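Local atomic coordinates of 4-aminobutyrate transaminase (Acinetobacter baumannii, PDB entry 6WOP), a protein that probably catalyses the pyridoxal-phosphate-dependent transfer of the amino group of 4-aminobutyrate to 2-oxoglutarate. Residues 97-102 and 254-259; 225-230 and 235-240; 244-247 and 251-254; 91-96 and 312-317; 208-211 and 215-218. One frame throughout, in Å; residues are numbered along the deposited sequence.

Contact 1: 97-102 and 254-259; sequences RAPIAG and AMNHYE
Pro-99 and Asn-256 bring the two backbones to 6.4 Å between their CA atoms, where the bend that follows helix 85-97 passes the short 3-10 turn 254-257. Pro-99 sits at the centre of an inverse gamma turn (phi -82°, psi 83°), closed by a weak bond from Ile-100 N to Ala-98 O, and this sharp reversal directs its ring at the other segment. Pro-99 CG rests on Met-255 CB at 3.9 Å, and Pro-99 CB lies 3.7 Å from Asn-256 ND2; both side chains cross the ring at about a right angle. Met-255 touches with its root alone, because the chain folds at chi2 and chi3 and carries its sulfur away toward Pro-208 and helix 220-233. In this class-III aminotransferase the contact joins two connections of the mixed sheet that holds strands 104-109, 236-240 and 264-267: the one entering strand 104-109 and the long one between the other two. Two waters supply the polar link. Water 1 donates to Arg-97 O (2.6 Å) and to Asn-256 OD1 (3.0 Å), whereas water 2 donates to the same Arg-97 O and accepts from Asn-256 ND2 (2.9 Å). Both ends of the amide are thus tied to one carbonyl at the helix terminus. OD1 also accepts from Phe-253 N, a bond that should help fix which way round the amide lies. Ile-265 of strand 264-267 packs against Pro-99 as well.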
# COMPACT_ATOMS: atom_id res chain seq x y z
N ARG A 97 -10.92 -33.28 15.01
CA ARG A 97 -12.03 -33.31 14.08
C ARG A 97 -11.78 -32.62 12.74
O ARG A 97 -12.50 -32.89 11.76
CB ARG A 97 -13.22 -32.66 14.75
CG ARG A 97 -13.77 -33.52 15.90
CD ARG A 97 -14.75 -32.71 16.80
NE ARG A 97 -15.45 -33.59 17.77
CZ ARG A 97 -14.84 -34.14 18.82
NH1 ARG A 97 -13.55 -33.86 19.06
NH2 ARG A 97 -15.49 -34.99 19.66
N ALA A 98 -10.82 -31.73 12.68
CA ALA A 98 -10.68 -30.85 11.50
C ALA A 98 -10.04 -31.61 10.35
O ALA A 98 -9.14 -32.42 10.57
CB ALA A 98 -9.80 -29.65 11.84
N PRO A 99 -10.45 -31.35 9.12
CA PRO A 99 -9.83 -32.06 7.97
C PRO A 99 -8.51 -31.42 7.53
O PRO A 99 -8.42 -30.68 6.57
CB PRO A 99 -10.91 -31.95 6.88
CG PRO A 99 -11.75 -30.75 7.27
CD PRO A 99 -11.73 -30.68 8.79
N ILE A 100 -7.44 -31.78 8.23
CA ILE A 100 -6.10 -31.22 8.07
C ILE A 100 -5.17 -32.41 7.84
O ILE A 100 -5.29 -33.43 8.53
CB ILE A 100 -5.65 -30.43 9.33
CG1 ILE A 100 -6.49 -29.14 9.53
CG2 ILE A 100 -4.07 -30.16 9.30
CD1 ILE A 100 -6.35 -28.15 8.31
N ALA A 101 -4.25 -32.28 6.92
CA ALA A 101 -3.31 -33.36 6.63
C ALA A 101 -2.18 -33.34 7.65
O ALA A 101 -1.43 -32.36 7.74
CB ALA A 101 -2.77 -33.21 5.20
N GLY A 102 -2.03 -34.44 8.40
CA GLY A 102 -0.96 -34.56 9.38
C GLY A 102 -1.41 -33.92 10.67
O GLY A 102 -2.56 -33.52 10.78
N ALA A 254 -17.76 -27.92 6.10
CA ALA A 254 -18.07 -28.13 4.68
C ALA A 254 -16.92 -28.84 3.97
O ALA A 254 -17.15 -29.62 3.05
CB ALA A 254 -18.34 -26.78 4.02
N MET A 255 -15.69 -28.58 4.39
CA MET A 255 -14.53 -29.21 3.73
C MET A 255 -14.56 -30.71 3.94
O MET A 255 -13.91 -31.45 3.19
CB MET A 255 -13.24 -28.62 4.31
CG MET A 255 -12.90 -27.20 3.87
SD MET A 255 -12.78 -27.07 2.06
CE MET A 255 -11.38 -28.17 1.77
N ASN A 256 -15.35 -31.20 4.91
CA ASN A 256 -15.45 -32.65 5.07
C ASN A 256 -16.13 -33.33 3.91
O ASN A 256 -16.04 -34.56 3.81
CB ASN A 256 -16.22 -33.04 6.34
CG ASN A 256 -15.36 -32.86 7.58
OD1 ASN A 256 -15.77 -32.25 8.57
ND2 ASN A 256 -14.20 -33.51 7.58
N HIS A 257 -16.83 -32.59 3.06
CA HIS A 257 -17.43 -33.19 1.86
C HIS A 257 -16.42 -33.42 0.74
O HIS A 257 -16.81 -33.97 -0.30
CB HIS A 257 -18.54 -32.31 1.31
CG HIS A 257 -19.66 -32.05 2.28
ND1 HIS A 257 -20.87 -32.73 2.23
CD2 HIS A 257 -19.77 -31.17 3.30
CE1 HIS A 257 -21.65 -32.29 3.21
NE2 HIS A 257 -21.02 -31.31 3.85
N TYR A 258 -15.17 -33.01 0.91
CA TYR A 258 -14.22 -32.96 -0.19
C TYR A 258 -12.98 -33.77 0.15
O TYR A 258 -12.59 -33.87 1.31
CB TYR A 258 -13.84 -31.51 -0.51
CG TYR A 258 -15.04 -30.66 -0.92
CD1 TYR A 258 -15.44 -30.56 -2.28
CD2 TYR A 258 -15.76 -29.96 0.01
CE1 TYR A 258 -16.53 -29.78 -2.63
CE2 TYR A 258 -16.83 -29.18 -0.35
CZ TYR A 258 -17.23 -29.12 -1.65
OH TYR A 258 -18.31 -28.37 -1.98
N GLU A 259 -12.39 -34.35 -0.90
CA GLU A 259 -11.11 -35.05 -0.81
C GLU A 259 -9.98 -34.07 -0.56
O GLU A 259 -9.00 -34.39 0.13
CB GLU A 259 -10.83 -35.79 -2.13
CG GLU A 259 -11.59 -37.10 -2.28
CD GLU A 259 -10.97 -37.94 -3.40
OE1 GLU A 259 -9.87 -37.58 -3.91
OE2 GLU A 259 -11.61 -38.97 -3.75
O HOH W 1 -14.98 -33.31 11.23
O HOH W 2 -12.18 -34.49 9.36

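Contact 2: 225-230 and 235-240; sequences RLRAIC and ILLVAD
Cys-230 and Ile-235 meet where helix 220-233 turns back into strand 236-240, and packing is closest here: Ile-235 N donates to Cys-230 O at 3.0 Å, with a bent N-H...O angle of 144°. Beside this bond Cys-230 CB comes within 3.2 Å of Ile-235 O, and SG lies 3.8 Å from Ile-235 CG2. Farther along, the axes of helix and strand stand 8.3 Å apart at 143°, and side chains bridge the gap. Leu-237 has CG anti to its backbone N (chi1 179°), which sends the branch toward the helix, where CD1 lies 3.9 Å from Leu-226 CD2. The looser, partly exposed flank belongs to Arg-227. Its chain bends at chi2 and chi3, laying one face of the guanidinium over Leu-237 CB, with NH1 3.6 Å from that carbon. The charge itself is met elsewhere: NH2 forms a salt bridge with Asp-231 and NH1 another with Asp-263, whose carboxylate also accepts from Leu-237 N. On the buried flank, Leu-226 and Cys-230 continue onto Ile-204 of strand 201-206. Helix 220-233 connects the parallel neighbours 201-206 and 236-240, a beta-alpha-beta crossover as in the large domain of fold-type I pyridoxal-phosphate enzymes.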
# COMPACT_ATOMS: atom_id res chain seq x y z
N ARG A 225 -8.30 -28.67 -8.49
CA ARG A 225 -7.43 -27.89 -9.35
C ARG A 225 -6.73 -26.75 -8.60
O ARG A 225 -5.58 -26.51 -8.75
CB ARG A 225 -8.14 -27.44 -10.58
CG ARG A 225 -8.38 -28.61 -11.51
CD ARG A 225 -9.28 -28.28 -12.64
NE ARG A 225 -8.70 -27.35 -13.56
CZ ARG A 225 -9.36 -26.79 -14.55
NH1 ARG A 225 -10.61 -27.09 -14.75
NH2 ARG A 225 -8.77 -25.95 -15.33
N LEU A 226 -7.49 -26.08 -7.76
CA LEU A 226 -6.88 -25.04 -6.92
C LEU A 226 -5.79 -25.62 -6.02
O LEU A 226 -4.74 -25.01 -5.83
CB LEU A 226 -7.95 -24.34 -6.08
CG LEU A 226 -7.63 -22.95 -5.56
CD1 LEU A 226 -7.29 -22.02 -6.73
CD2 LEU A 226 -8.86 -22.45 -4.82
N ARG A 227 -6.06 -26.77 -5.40
CA ARG A 227 -5.05 -27.42 -4.57
C ARG A 227 -3.77 -27.71 -5.37
O ARG A 227 -2.65 -27.46 -4.90
CB ARG A 227 -5.66 -28.73 -4.01
CG ARG A 227 -4.73 -29.61 -3.12
CD ARG A 227 -4.56 -28.97 -1.73
NE ARG A 227 -3.36 -28.11 -1.67
CZ ARG A 227 -3.03 -27.41 -0.58
NH1 ARG A 227 -3.81 -27.43 0.54
NH2 ARG A 227 -1.94 -26.68 -0.59
N ALA A 228 -3.92 -28.22 -6.59
CA ALA A 228 -2.73 -28.52 -7.39
C ALA A 228 -1.95 -27.23 -7.72
O ALA A 228 -0.71 -27.23 -7.72
CB ALA A 228 -3.12 -29.27 -8.66
N ILE A 229 -2.65 -26.12 -7.98
CA ILE A 229 -1.95 -24.85 -8.25
C ILE A 229 -1.21 -24.37 -7.01
O ILE A 229 -0.03 -23.97 -7.09
CB ILE A 229 -2.94 -23.79 -8.75
CG1 ILE A 229 -3.38 -24.09 -10.18
CG2 ILE A 229 -2.39 -22.34 -8.57
CD1 ILE A 229 -4.64 -23.33 -10.59
N CYS A 230 -1.88 -24.39 -5.85
CA CYS A 230 -1.17 -24.03 -4.62
C CYS A 230 0.04 -24.93 -4.37
O CYS A 230 1.13 -24.44 -4.03
CB CYS A 230 -2.11 -24.10 -3.42
SG CYS A 230 -3.28 -22.69 -3.42
N ILE A 235 1.92 -22.06 -2.41
CA ILE A 235 0.92 -21.16 -1.84
C ILE A 235 0.08 -21.95 -0.82
O ILE A 235 -0.22 -23.12 -1.08
CB ILE A 235 0.03 -20.58 -2.96
CG1 ILE A 235 0.89 -19.78 -3.99
CG2 ILE A 235 -1.12 -19.72 -2.35
CD1 ILE A 235 0.17 -19.54 -5.26
N LEU A 236 -0.37 -21.32 0.28
CA LEU A 236 -1.32 -22.01 1.16
C LEU A 236 -2.78 -21.90 0.73
O LEU A 236 -3.24 -20.86 0.26
CB LEU A 236 -1.24 -21.47 2.60
CG LEU A 236 0.16 -21.75 3.17
CD1 LEU A 236 0.31 -20.97 4.48
CD2 LEU A 236 0.51 -23.28 3.41
N LEU A 237 -3.56 -22.96 1.01
CA LEU A 237 -4.98 -22.92 0.70
C LEU A 237 -5.73 -22.75 2.02
O LEU A 237 -5.53 -23.54 2.93
CB LEU A 237 -5.41 -24.21 0.01
CG LEU A 237 -6.91 -24.33 -0.36
CD1 LEU A 237 -7.33 -23.23 -1.29
CD2 LEU A 237 -7.18 -25.72 -1.07
N VAL A 238 -6.56 -21.70 2.12
CA VAL A 238 -7.29 -21.42 3.36
C VAL A 238 -8.78 -21.59 3.10
O VAL A 238 -9.33 -20.94 2.21
CB VAL A 238 -7.03 -19.99 3.84
CG1 VAL A 238 -7.80 -19.73 5.19
CG2 VAL A 238 -5.50 -19.80 4.02
N ALA A 239 -9.45 -22.42 3.88
CA ALA A 239 -10.91 -22.58 3.80
C ALA A 239 -11.53 -21.70 4.87
O ALA A 239 -11.27 -21.90 6.04
CB ALA A 239 -11.30 -24.04 4.07
N ASP A 240 -12.35 -20.72 4.47
CA ASP A 240 -13.03 -19.86 5.46
C ASP A 240 -14.38 -20.50 5.77
O ASP A 240 -15.32 -20.42 4.97
CB ASP A 240 -13.18 -18.44 4.93
CG ASP A 240 -13.91 -17.50 5.91
OD1 ASP A 240 -14.23 -17.91 7.07
OD2 ASP A 240 -14.16 -16.37 5.53

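Contact 3: 244-247 and 251-254; sequences SGFA and KLFA
Leu-252 O receives the backbone of the opposing segment, accepting from Ala-247 N at 3.0 Å in a nearly straight bond (169°). Phe-246 N is equally near but badly angled, and no bond forms. Phe-246 and Ala-247 both have positive phi, which curls the chain round this carbonyl and turns their CB atoms away from the partner segment. Leu-252 puts CG anti to its backbone N, running alongside Phe-246 in the same direction; its CD1 reaches Phe-246 CA at 4.0 Å as well as the ring, where Phe-246 CD1 is 4.2 Å away. The Phe-246 ring is set obliquely to that of Phe-253, centroids 5.8 Å apart and planes at 62°. At the other end Ser-244 CB packs on Ala-254 CB at 3.9 Å. A chi1 of 54° tucks Ser-244 OG between backbone N and carbonyl carbon, and the hydroxyl is hydrogen-bonded to Glu-241 OE1, which also accepts from Ala-254 N. A water lies between the segments, 2.7 Å from both Ser-244 O and Lys-251 O. Phe-246 continues onto Ile-94 of helix 85-97 and Met-267 of strand 264-267, while Phe-246, Ala-247 and Leu-252 all touch Ile-316 of helix 303-318.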
# COMPACT_ATOMS: atom_id res chain seq x y z
N SER A 244 -19.96 -21.62 7.23
CA SER A 244 -20.26 -23.00 6.80
C SER A 244 -20.04 -24.06 7.88
O SER A 244 -20.39 -25.22 7.65
CB SER A 244 -19.37 -23.37 5.61
OG SER A 244 -18.02 -23.14 5.94
N GLY A 245 -19.32 -23.72 8.96
CA GLY A 245 -18.82 -24.69 9.93
C GLY A 245 -19.87 -25.12 10.94
O GLY A 245 -21.01 -24.65 10.94
N PHE A 246 -19.46 -26.08 11.78
CA PHE A 246 -20.28 -26.59 12.89
C PHE A 246 -21.67 -27.04 12.43
O PHE A 246 -22.71 -26.60 12.95
CB PHE A 246 -20.29 -25.55 14.02
CG PHE A 246 -18.95 -25.44 14.55
CD1 PHE A 246 -18.52 -26.39 15.43
CD2 PHE A 246 -18.04 -24.59 13.97
CE1 PHE A 246 -17.24 -26.45 15.86
CE2 PHE A 246 -16.72 -24.63 14.37
CZ PHE A 246 -16.33 -25.56 15.34
N ALA A 247 -21.63 -27.99 11.49
CA ALA A 247 -22.70 -28.93 11.10
C ALA A 247 -23.68 -28.31 10.10
O ALA A 247 -24.59 -29.03 9.63
CB ALA A 247 -23.47 -29.47 12.30
N LYS A 251 -22.12 -32.10 7.48
CA LYS A 251 -20.93 -32.68 8.09
C LYS A 251 -20.36 -31.57 8.95
O LYS A 251 -20.81 -30.43 8.84
CB LYS A 251 -19.90 -33.18 7.05
CG LYS A 251 -20.45 -34.35 6.15
CD LYS A 251 -19.34 -34.82 5.18
CE LYS A 251 -19.77 -35.98 4.31
NZ LYS A 251 -20.13 -37.13 5.19
N LEU A 252 -19.39 -31.87 9.82
CA LEU A 252 -19.02 -30.84 10.79
C LEU A 252 -18.48 -29.60 10.08
O LEU A 252 -18.93 -28.47 10.32
CB LEU A 252 -18.00 -31.39 11.76
CG LEU A 252 -17.65 -30.48 12.94
CD1 LEU A 252 -18.90 -30.20 13.80
CD2 LEU A 252 -16.53 -31.11 13.76
N PHE A 253 -17.56 -29.81 9.13
CA PHE A 253 -17.01 -28.75 8.27
C PHE A 253 -17.47 -28.99 6.83
O PHE A 253 -17.52 -30.13 6.38
CB PHE A 253 -15.49 -28.79 8.26
CG PHE A 253 -14.88 -28.37 9.60
CD1 PHE A 253 -14.73 -27.04 9.90
CD2 PHE A 253 -14.51 -29.32 10.53
CE1 PHE A 253 -14.22 -26.65 11.14
CE2 PHE A 253 -13.99 -28.94 11.77
CZ PHE A 253 -13.85 -27.61 12.06
N ALA A 254 -17.76 -27.92 6.10
CA ALA A 254 -18.07 -28.13 4.68
C ALA A 254 -16.92 -28.84 3.97
O ALA A 254 -17.15 -29.62 3.05
CB ALA A 254 -18.34 -26.78 4.02
O HOH W 3 -20.75 -27.87 7.98

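Contact 4: 91-96 and 312-317; sequences AERINE and VIDAIE
Arg-93 NH2 donates to Asp-314 OD1 at 2.8 Å, a salt bridge between two helices whose axes are still 12.3 Å apart. The oxygen is met nearly along its C-O axis, but it stands 24° out of the guanidinium plane, and the N-H...O angle is 141°. Guanidinium and carboxylate planes are turned 49° against each other; one N-H carries the salt bridge, without a flat two-pronged pairing. Arg-93 crosses the gap by staying extended to CD and bending at chi3. Ile-313 slides past the Arg-93 side chain in the opposite direction, and its CG2 presses on one guanidinium face, 3.3 Å from Arg-93 NH2, near the rim. The flat group is held further by NH1, which donates to His-310 O one turn back on the partner helix. Deeper in, Ile-94 CD1 and Ile-313 CD1 touch at 4.2 Å, the two chains crossing at about a right angle. The contact thus passes from an ion pair at the surface to a buried apolar edge. Helix 85-97 lies on strands 104-109 and 278-283 through Ala-91, Ile-94 and Asn-95, and its Glu-92 forms a salt bridge with Arg-11 of the second subunit; helix 303-318 packs beside it through Ile-313.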
# COMPACT_ATOMS: atom_id res chain seq x y z
N ALA A 91 -8.84 -26.86 21.80
CA ALA A 91 -7.91 -27.04 20.68
C ALA A 91 -7.76 -28.52 20.34
O ALA A 91 -7.85 -28.90 19.17
CB ALA A 91 -6.56 -26.39 21.04
N GLU A 92 -7.63 -29.38 21.38
CA GLU A 92 -7.47 -30.81 21.13
C GLU A 92 -8.68 -31.37 20.40
O GLU A 92 -8.55 -32.18 19.46
CB GLU A 92 -7.27 -31.55 22.47
CG GLU A 92 -5.95 -31.27 23.14
CD GLU A 92 -5.88 -31.81 24.56
OE1 GLU A 92 -6.94 -31.89 25.25
OE2 GLU A 92 -4.76 -32.13 25.00
N ARG A 93 -9.88 -30.96 20.82
CA ARG A 93 -11.10 -31.48 20.21
C ARG A 93 -11.25 -31.03 18.75
O ARG A 93 -11.73 -31.79 17.91
CB ARG A 93 -12.29 -31.04 21.07
CG ARG A 93 -12.28 -31.77 22.44
CD ARG A 93 -13.60 -31.46 23.21
NE ARG A 93 -14.73 -32.28 22.77
CZ ARG A 93 -16.01 -31.98 23.03
NH1 ARG A 93 -16.33 -30.87 23.73
NH2 ARG A 93 -16.95 -32.82 22.64
N ILE A 94 -10.90 -29.79 18.45
CA ILE A 94 -10.96 -29.33 17.06
C ILE A 94 -9.87 -29.98 16.24
O ILE A 94 -10.09 -30.37 15.08
CB ILE A 94 -10.84 -27.78 17.03
CG1 ILE A 94 -12.06 -27.11 17.71
CG2 ILE A 94 -10.68 -27.22 15.59
CD1 ILE A 94 -13.28 -27.14 16.86
N ASN A 95 -8.63 -30.06 16.79
CA ASN A 95 -7.54 -30.74 16.06
C ASN A 95 -7.96 -32.14 15.67
O ASN A 95 -7.64 -32.64 14.58
CB ASN A 95 -6.27 -30.86 16.90
CG ASN A 95 -5.59 -29.54 17.15
OD1 ASN A 95 -5.76 -28.60 16.37
ND2 ASN A 95 -4.83 -29.46 18.23
N GLU A 96 -8.66 -32.82 16.57
CA GLU A 96 -9.04 -34.19 16.27
C GLU A 96 -10.03 -34.26 15.11
O GLU A 96 -9.99 -35.18 14.30
CB GLU A 96 -9.65 -34.82 17.54
CG GLU A 96 -10.18 -36.24 17.33
CD GLU A 96 -11.24 -36.59 18.39
OE1 GLU A 96 -12.31 -37.17 18.03
OE2 GLU A 96 -11.00 -36.25 19.57
N VAL A 312 -21.31 -26.98 22.46
CA VAL A 312 -21.80 -27.03 21.07
C VAL A 312 -21.35 -28.33 20.39
O VAL A 312 -22.12 -29.03 19.71
CB VAL A 312 -21.28 -25.81 20.28
CG1 VAL A 312 -21.43 -26.08 18.75
CG2 VAL A 312 -22.00 -24.53 20.71
N ILE A 313 -20.06 -28.65 20.51
CA ILE A 313 -19.58 -29.88 19.92
C ILE A 313 -20.31 -31.06 20.53
O ILE A 313 -20.67 -32.01 19.83
CB ILE A 313 -18.07 -29.99 20.11
CG1 ILE A 313 -17.41 -28.83 19.36
CG2 ILE A 313 -17.52 -31.42 19.72
CD1 ILE A 313 -15.94 -28.77 19.60
N ASP A 314 -20.45 -31.06 21.86
CA ASP A 314 -21.20 -32.15 22.51
C ASP A 314 -22.57 -32.29 21.88
O ASP A 314 -23.05 -33.40 21.61
CB ASP A 314 -21.39 -31.80 24.00
CG ASP A 314 -20.15 -32.01 24.82
OD1 ASP A 314 -19.18 -32.57 24.29
OD2 ASP A 314 -20.18 -31.66 26.05
N ALA A 315 -23.26 -31.16 21.70
CA ALA A 315 -24.65 -31.24 21.26
C ALA A 315 -24.71 -31.71 19.82
O ALA A 315 -25.55 -32.55 19.47
CB ALA A 315 -25.34 -29.87 21.38
N ILE A 316 -23.81 -31.20 18.96
CA ILE A 316 -23.82 -31.62 17.56
C ILE A 316 -23.69 -33.13 17.46
O ILE A 316 -24.39 -33.79 16.67
CB ILE A 316 -22.68 -30.90 16.80
CG1 ILE A 316 -23.06 -29.41 16.58
CG2 ILE A 316 -22.34 -31.62 15.47
CD1 ILE A 316 -21.81 -28.57 16.10
N GLU A 317 -22.81 -33.72 18.27
CA GLU A 317 -22.57 -35.15 18.14
C GLU A 317 -23.58 -35.98 18.91
O GLU A 317 -24.01 -37.05 18.45
CB GLU A 317 -21.15 -35.46 18.58
CG GLU A 317 -20.16 -34.65 17.67
CD GLU A 317 -18.68 -34.95 17.91
OE1 GLU A 317 -18.37 -35.51 18.99
OE2 GLU A 317 -17.83 -34.65 17.02

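Contact 5: 208-211 and 215-218; sequences PVQG and FNVV
A small beta hairpin, strands 209-210 and 216-217, follows strand 201-206 of the mixed sheet that also holds strand 236-240, and carries a G1 beta bulge, in which Phe-215 and Asn-216 both face Gln-210. Val-218 N donates to Pro-208 O at 3.0 Å, and at the bulge Gln-210 N donates to Asn-216 O at 2.9 Å. Gln-210 O there receives both Phe-215 N and Asn-216 N, each bond weak, the second long at 3.4 Å. Phe-215 has the positive phi (57°) usual for the first bulge residue, and its ring swings back so that Gly-211 O lies at the ring edge, 3.5 Å from Phe-215 CD1. Val-209 and Val-217 form a non-hydrogen-bonded pair, their side chains side by side on one face, with Val-209 CG1 3.9 Å from Val-217 CG2; Leu-353 of strand 347-353 packs on both. Gln-210 and Asn-216 share the other face. There Asn-216 ND2 donates to Gln-210 OE1 at 2.9 Å and 160°, in the carbonyl plane on a lone pair, although the two amide planes are 48° apart. Gln-210 NE2 in turn reaches Gly-136 O; both ends of this buried amide are hydrogen-bonded, which should hold its rotation. Short two-stranded pairing with the extra residue close to the turn is the arrangement typical of a bulged beta hairpin.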
# COMPACT_ATOMS: atom_id res chain seq x y z
N PRO A 208 -15.75 -22.52 1.22
CA PRO A 208 -16.29 -23.70 0.51
C PRO A 208 -17.75 -23.52 0.15
O PRO A 208 -18.21 -24.12 -0.83
CB PRO A 208 -16.13 -24.87 1.49
CG PRO A 208 -15.28 -24.39 2.62
CD PRO A 208 -15.23 -22.84 2.58
N VAL A 209 -18.53 -22.74 0.89
CA VAL A 209 -19.87 -22.34 0.48
C VAL A 209 -19.94 -20.82 0.70
O VAL A 209 -19.99 -20.38 1.85
CB VAL A 209 -20.99 -23.04 1.29
CG1 VAL A 209 -22.30 -22.67 0.67
CG2 VAL A 209 -20.85 -24.61 1.31
N GLN A 210 -19.94 -20.01 -0.36
CA GLN A 210 -19.93 -18.56 -0.08
C GLN A 210 -21.20 -18.20 0.67
O GLN A 210 -22.27 -18.67 0.32
CB GLN A 210 -19.89 -17.73 -1.36
CG GLN A 210 -18.60 -17.87 -2.09
CD GLN A 210 -18.51 -16.86 -3.21
OE1 GLN A 210 -19.45 -16.72 -4.07
NE2 GLN A 210 -17.37 -16.16 -3.26
N GLY A 211 -21.06 -17.36 1.69
CA GLY A 211 -22.15 -17.08 2.63
C GLY A 211 -22.96 -15.87 2.18
O GLY A 211 -23.96 -15.99 1.47
N PHE A 215 -24.77 -18.33 -1.02
CA PHE A 215 -24.75 -19.77 -0.82
C PHE A 215 -24.40 -20.48 -2.11
O PHE A 215 -25.18 -21.25 -2.65
CB PHE A 215 -26.10 -20.28 -0.27
CG PHE A 215 -26.29 -20.03 1.23
CD1 PHE A 215 -25.62 -19.07 1.88
CD2 PHE A 215 -27.23 -20.79 1.96
CE1 PHE A 215 -25.78 -18.83 3.23
CE2 PHE A 215 -27.40 -20.54 3.33
CZ PHE A 215 -26.67 -19.55 3.95
N ASN A 216 -23.19 -20.22 -2.59
CA ASN A 216 -22.60 -20.86 -3.74
C ASN A 216 -21.68 -21.98 -3.27
O ASN A 216 -20.65 -21.70 -2.63
CB ASN A 216 -21.79 -19.80 -4.51
CG ASN A 216 -22.68 -18.61 -4.87
OD1 ASN A 216 -23.80 -18.82 -5.34
ND2 ASN A 216 -22.22 -17.39 -4.60
N VAL A 217 -21.98 -23.23 -3.68
CA VAL A 217 -21.23 -24.40 -3.21
C VAL A 217 -20.08 -24.66 -4.18
O VAL A 217 -20.30 -24.73 -5.39
CB VAL A 217 -22.15 -25.64 -3.11
CG1 VAL A 217 -21.34 -26.84 -2.76
CG2 VAL A 217 -23.19 -25.40 -2.04
N VAL A 218 -18.86 -24.76 -3.65
CA VAL A 218 -17.68 -24.90 -4.54
C VAL A 218 -17.70 -26.27 -5.20
O VAL A 218 -17.94 -27.27 -4.52
CB VAL A 218 -16.37 -24.67 -3.77
CG1 VAL A 218 -16.02 -25.80 -2.79
CG2 VAL A 218 -15.20 -24.49 -4.76

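Along the chain, contact 4 spans the longest interval and contains the other four; contact 1 in turn encloses contacts 5 and 2, which follow each other. Contacts 1 and 3 share Ala-254, and their centres lie 10 Å apart. Contact 3 is also 11 Å from contact 4, whose Ile-94 and Ile-316 touch Phe-246, so contacts 1, 3 and 4 pack continuously. Pro-208 of contact 5 touches Met-255, Ala-254 and Asp-240, linking the hairpin with contacts 1, 2 and 3. Contacts 2 and 4 are most distant, about 25 Å between centres. The five contacts thus connect helices 85-97, 220-233 and 303-318 and the hairpin 209-217 with strand 236-240 and the loop after it.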